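Local coordinates for appr-1-p processing domain protein (Thermus aquaticus Y51MC23, PDB 5M31), which belongs to the macro domain family, whose members share a compact alpha/beta fold with a mixed beta-sheet flanked by helices, at residues Y53-K58 with R69-D74. Sequence-based numbering, arbitrary orientation.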
ATOM      1  N   TYR A  53       3.211 -11.178   6.272  1.00 20.22           N
ATOM      2  CA  TYR A  53       4.634 -10.893   6.536  1.00 20.92           C
ATOM      3  C   TYR A  53       5.526 -12.033   6.081  1.00 22.03           C
ATOM      4  O   TYR A  53       6.511 -11.817   5.340  1.00 21.45           O
ATOM      5  CB  TYR A  53       4.844 -10.614   8.011  1.00 21.70           C
ATOM      6  CG  TYR A  53       6.313 -10.507   8.387  1.00 22.44           C
ATOM      7  CD1 TYR A  53       7.078  -9.459   7.932  1.00 21.92           C
ATOM      8  CD2 TYR A  53       6.951 -11.522   9.091  1.00 24.53           C
ATOM      9  CE1 TYR A  53       8.441  -9.409   8.179  1.00 22.87           C
ATOM     10  CE2 TYR A  53       8.296 -11.432   9.400  1.00 25.40           C
ATOM     11  CZ  TYR A  53       9.013 -10.347   8.972  1.00 24.69           C
ATOM     12  OH  TYR A  53      10.377 -10.272   9.232  1.00 25.54           O
ATOM     13  N   GLN A  54       5.152 -13.267   6.416  1.00 23.74           N
ATOM     14  CA  GLN A  54       5.973 -14.414   5.983  1.00 26.45           C
ATOM     15  C   GLN A  54       5.997 -14.541   4.482  1.00 24.93           C
ATOM     16  O   GLN A  54       7.033 -14.809   3.900  1.00 24.56           O
ATOM     17  CB  GLN A  54       5.483 -15.738   6.613  1.00 30.09           C
ATOM     18  CG  GLN A  54       5.665 -15.849   8.150  1.00 33.54           C
ATOM     19  CD  GLN A  54       7.091 -15.579   8.682  1.00 36.14           C
ATOM     20  OE1 GLN A  54       8.104 -15.838   8.019  1.00 38.53           O
ATOM     21  NE2 GLN A  54       7.162 -15.091   9.922  1.00 38.96           N
ATOM     22  N   ALA A  55       4.832 -14.366   3.833  1.00 23.23           N
ATOM     23  CA  ALA A  55       4.801 -14.401   2.365  1.00 22.99           C
ATOM     24  C   ALA A  55       5.670 -13.327   1.732  1.00 21.53           C
ATOM     25  O   ALA A  55       6.410 -13.596   0.756  1.00 22.08           O
ATOM     26  CB  ALA A  55       3.373 -14.288   1.864  1.00 22.84           C
ATOM     27  N   TYR A  56       5.631 -12.141   2.331  1.00 20.34           N
ATOM     28  CA  TYR A  56       6.456 -11.005   1.906  1.00 19.69           C
ATOM     29  C   TYR A  56       7.943 -11.295   2.044  1.00 20.71           C
ATOM     30  O   TYR A  56       8.752 -11.006   1.133  1.00 20.22           O
ATOM     31  CB  TYR A  56       6.066  -9.763   2.688  1.00 18.88           C
ATOM     32  CG  TYR A  56       7.109  -8.680   2.730  1.00 18.36           C
ATOM     33  CD1 TYR A  56       7.229  -7.729   1.700  1.00 17.92           C
ATOM     34  CD2 TYR A  56       7.936  -8.580   3.813  1.00 19.12           C
ATOM     35  CE1 TYR A  56       8.196  -6.715   1.747  1.00 18.43           C
ATOM     36  CE2 TYR A  56       8.887  -7.609   3.863  1.00 18.90           C
ATOM     37  CZ  TYR A  56       8.991  -6.642   2.880  1.00 18.63           C
ATOM     38  OH  TYR A  56      10.062  -5.692   3.012  1.00 19.21           O
ATOM     39  N   VAL A  57       8.331 -11.885   3.155  1.00 21.91           N
ATOM     40  CA  VAL A  57       9.727 -12.245   3.343  1.00 22.93           C
ATOM     41  C   VAL A  57      10.189 -13.197   2.245  1.00 23.68           C
ATOM     42  O   VAL A  57      11.266 -12.986   1.635  1.00 23.18           O
ATOM     43  CB  VAL A  57       9.989 -12.847   4.717  1.00 24.74           C
ATOM     44  CG1 VAL A  57      11.349 -13.495   4.800  1.00 26.99           C
ATOM     45  CG2 VAL A  57       9.812 -11.759   5.777  1.00 24.62           C
ATOM     46  N   LYS A  58       9.407 -14.246   1.980  1.00 24.43           N
ATOM     47  CA  LYS A  58       9.742 -15.162   0.922  1.00 26.47           C
ATOM     48  C   LYS A  58       9.782 -14.501  -0.463  1.00 24.73           C
ATOM     49  O   LYS A  58      10.725 -14.777  -1.234  1.00 25.67           O
ATOM     50  CB  LYS A  58       8.783 -16.353   0.928  1.00 29.52           C
ATOM     51  CG  LYS A  58       9.017 -17.268   2.117  1.00 33.63           C
ATOM     52  CD  LYS A  58       7.935 -18.333   2.208  1.00 38.14           C
ATOM     53  CE  LYS A  58       8.132 -19.248   3.420  1.00 42.24           C
ATOM     54  NZ  LYS A  58       9.154 -20.304   3.138  1.00 45.81           N
ATOM     55  N   ARG A  69       6.590  -2.645  -8.291  1.00 18.75           N
ATOM     56  CA  ARG A  69       6.096  -4.024  -8.366  1.00 19.60           C
ATOM     57  C   ARG A  69       5.526  -4.410  -7.000  1.00 19.93           C
ATOM     58  O   ARG A  69       6.201  -4.944  -6.159  1.00 20.77           O
ATOM     59  CB  ARG A  69       7.144  -4.965  -8.907  1.00 21.33           C
ATOM     60  CG  ARG A  69       6.701  -6.371  -9.256  1.00 23.34           C
ATOM     61  CD  ARG A  69       7.819  -7.192  -9.734  1.00 26.05           C
ATOM     62  NE  ARG A  69       7.372  -8.559  -9.906  1.00 28.78           N
ATOM     63  CZ  ARG A  69       8.187  -9.586 -10.097  1.00 30.94           C
ATOM     64  NH1 ARG A  69       9.495  -9.405 -10.151  1.00 32.86           N
ATOM     65  NH2 ARG A  69       7.674 -10.788 -10.267  1.00 33.58           N
ATOM     66  N   ILE A  70       4.230  -4.126  -6.828  1.00 18.46           N
ATOM     67  CA  ILE A  70       3.518  -4.426  -5.599  1.00 18.35           C
ATOM     68  C   ILE A  70       3.461  -5.917  -5.397  1.00 18.55           C
ATOM     69  O   ILE A  70       3.120  -6.691  -6.328  1.00 20.56           O
ATOM     70  CB  ILE A  70       2.088  -3.838  -5.656  1.00 18.86           C
ATOM     71  CG1 ILE A  70       2.221  -2.301  -5.658  1.00 20.14           C
ATOM     72  CG2 ILE A  70       1.222  -4.349  -4.498  1.00 18.96           C
ATOM     73  CD1 ILE A  70       0.971  -1.544  -5.933  1.00 21.74           C
ATOM     74  N   PHE A  71       3.694  -6.345  -4.182  1.00 17.87           N
ATOM     75  CA  PHE A  71       3.506  -7.731  -3.830  1.00 18.36           C
ATOM     76  C   PHE A  71       2.169  -7.897  -3.114  1.00 17.82           C
ATOM     77  O   PHE A  71       2.001  -7.366  -2.046  1.00 16.53           O
ATOM     78  CB  PHE A  71       4.629  -8.228  -2.941  1.00 19.32           C
ATOM     79  CG  PHE A  71       4.372  -9.616  -2.389  1.00 21.02           C
ATOM     80  CD1 PHE A  71       4.320 -10.689  -3.235  1.00 22.94           C
ATOM     81  CD2 PHE A  71       4.089  -9.825  -1.018  1.00 21.56           C
ATOM     82  CE1 PHE A  71       3.981 -11.956  -2.772  1.00 24.54           C
ATOM     83  CE2 PHE A  71       3.804 -11.106  -0.557  1.00 23.19           C
ATOM     84  CZ  PHE A  71       3.736 -12.157  -1.425  1.00 24.99           C
ATOM     85  N   VAL A  72       1.224  -8.622  -3.745  1.00 18.77           N
ATOM     86  CA  VAL A  72      -0.099  -8.818  -3.194  1.00 19.65           C
ATOM     87  C   VAL A  72      -0.196 -10.157  -2.511  1.00 19.91           C
ATOM     88  O   VAL A  72       0.276 -11.190  -3.061  1.00 22.12           O
ATOM     89  CB  VAL A  72      -1.192  -8.728  -4.285  1.00 21.19           C
ATOM     90  CG1 VAL A  72      -2.562  -8.992  -3.671  1.00 21.95           C
ATOM     91  CG2 VAL A  72      -1.199  -7.361  -4.912  1.00 21.61           C
ATOM     92  N   TYR A  73      -0.715 -10.155  -1.298  1.00 18.91           N
ATOM     93  CA  TYR A  73      -1.025 -11.393  -0.580  1.00 20.11           C
ATOM     94  C   TYR A  73      -2.549 -11.552  -0.465  1.00 20.31           C
ATOM     95  O   TYR A  73      -3.247 -10.591  -0.076  1.00 19.43           O
ATOM     96  CB  TYR A  73      -0.386 -11.420   0.814  1.00 20.66           C
ATOM     97  CG  TYR A  73      -0.642 -12.690   1.576  1.00 22.38           C
ATOM     98  CD1 TYR A  73      -0.047 -13.918   1.168  1.00 23.28           C
ATOM     99  CD2 TYR A  73      -1.571 -12.740   2.632  1.00 22.65           C
ATOM    100  CE1 TYR A  73      -0.294 -15.079   1.858  1.00 24.88           C
ATOM    101  CE2 TYR A  73      -1.804 -13.917   3.314  1.00 24.62           C
ATOM    102  CZ  TYR A  73      -1.219 -15.082   2.896  1.00 25.63           C
ATOM    103  OH  TYR A  73      -1.444 -16.242   3.585  1.00 28.65           O
ATOM    104  N   ASP A  74      -3.050 -12.725  -0.856  1.00 21.58           N
ATOM    105  CA  ASP A  74      -4.466 -13.044  -0.797  1.00 22.47           C
ATOM    106  C   ASP A  74      -4.768 -13.861   0.461  1.00 23.30           C
ATOM    107  O   ASP A  74      -4.314 -15.011   0.602  1.00 24.21           O
ATOM    108  CB  ASP A  74      -4.835 -13.868  -2.041  1.00 23.79           C
ATOM    109  CG  ASP A  74      -6.338 -14.174  -2.147  1.00 24.82           C
ATOM    110  OD1 ASP A  74      -7.126 -13.795  -1.274  1.00 24.19           O
ATOM    111  OD2 ASP A  74      -6.710 -14.798  -3.164  1.00 25.48           O
TER
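A55, on segment 53-58 of helix 50-61, is the small residue turned toward the rings of F71 and Y73 on strand 71-74. The contact is apolar. A55 CB meets Y73 CD1 at 3.5 Å, on the side of the tyrosine ring that also carries CE1. A55 CB lies in the plane of the F71 ring at its edge, 3.9 Å from F71 CZ. It thus touches two aromatic residues spaced two apart on the strand. CB of F71 and of Y73 points toward the helix, and CG anti to the backbone N (chi1 172° and -178°) carries each ring on to it.

F71 also packs against the helix backbone. F71 CE2 comes obliquely within 3.6 Å of Y56 N, and F71 CZ is 3.7 Å from A55 O. A looser apolar contact joins Y56 CB to F71 CE2 at 4.2 Å. The Y56 ring leads away from F71, and its OH is hydrogen-bonded to N32 O.

Beyond 53-58 on the same helix, F71 touches A59 toward the C-terminal end, and Y73 touches D51 and N52 toward the N-terminal end. V72, between the two aromatics, contacts helix 99-116 instead. The N-to-C directions of 53-58 and 71-74 differ by 142°, roughly antiparallel, and their axes come within 9.0 Å. A helix thus covers one face of an edge strand, antiparallel to its neighbour 83-88, in the three-layer alpha/beta/alpha fold of macro domains.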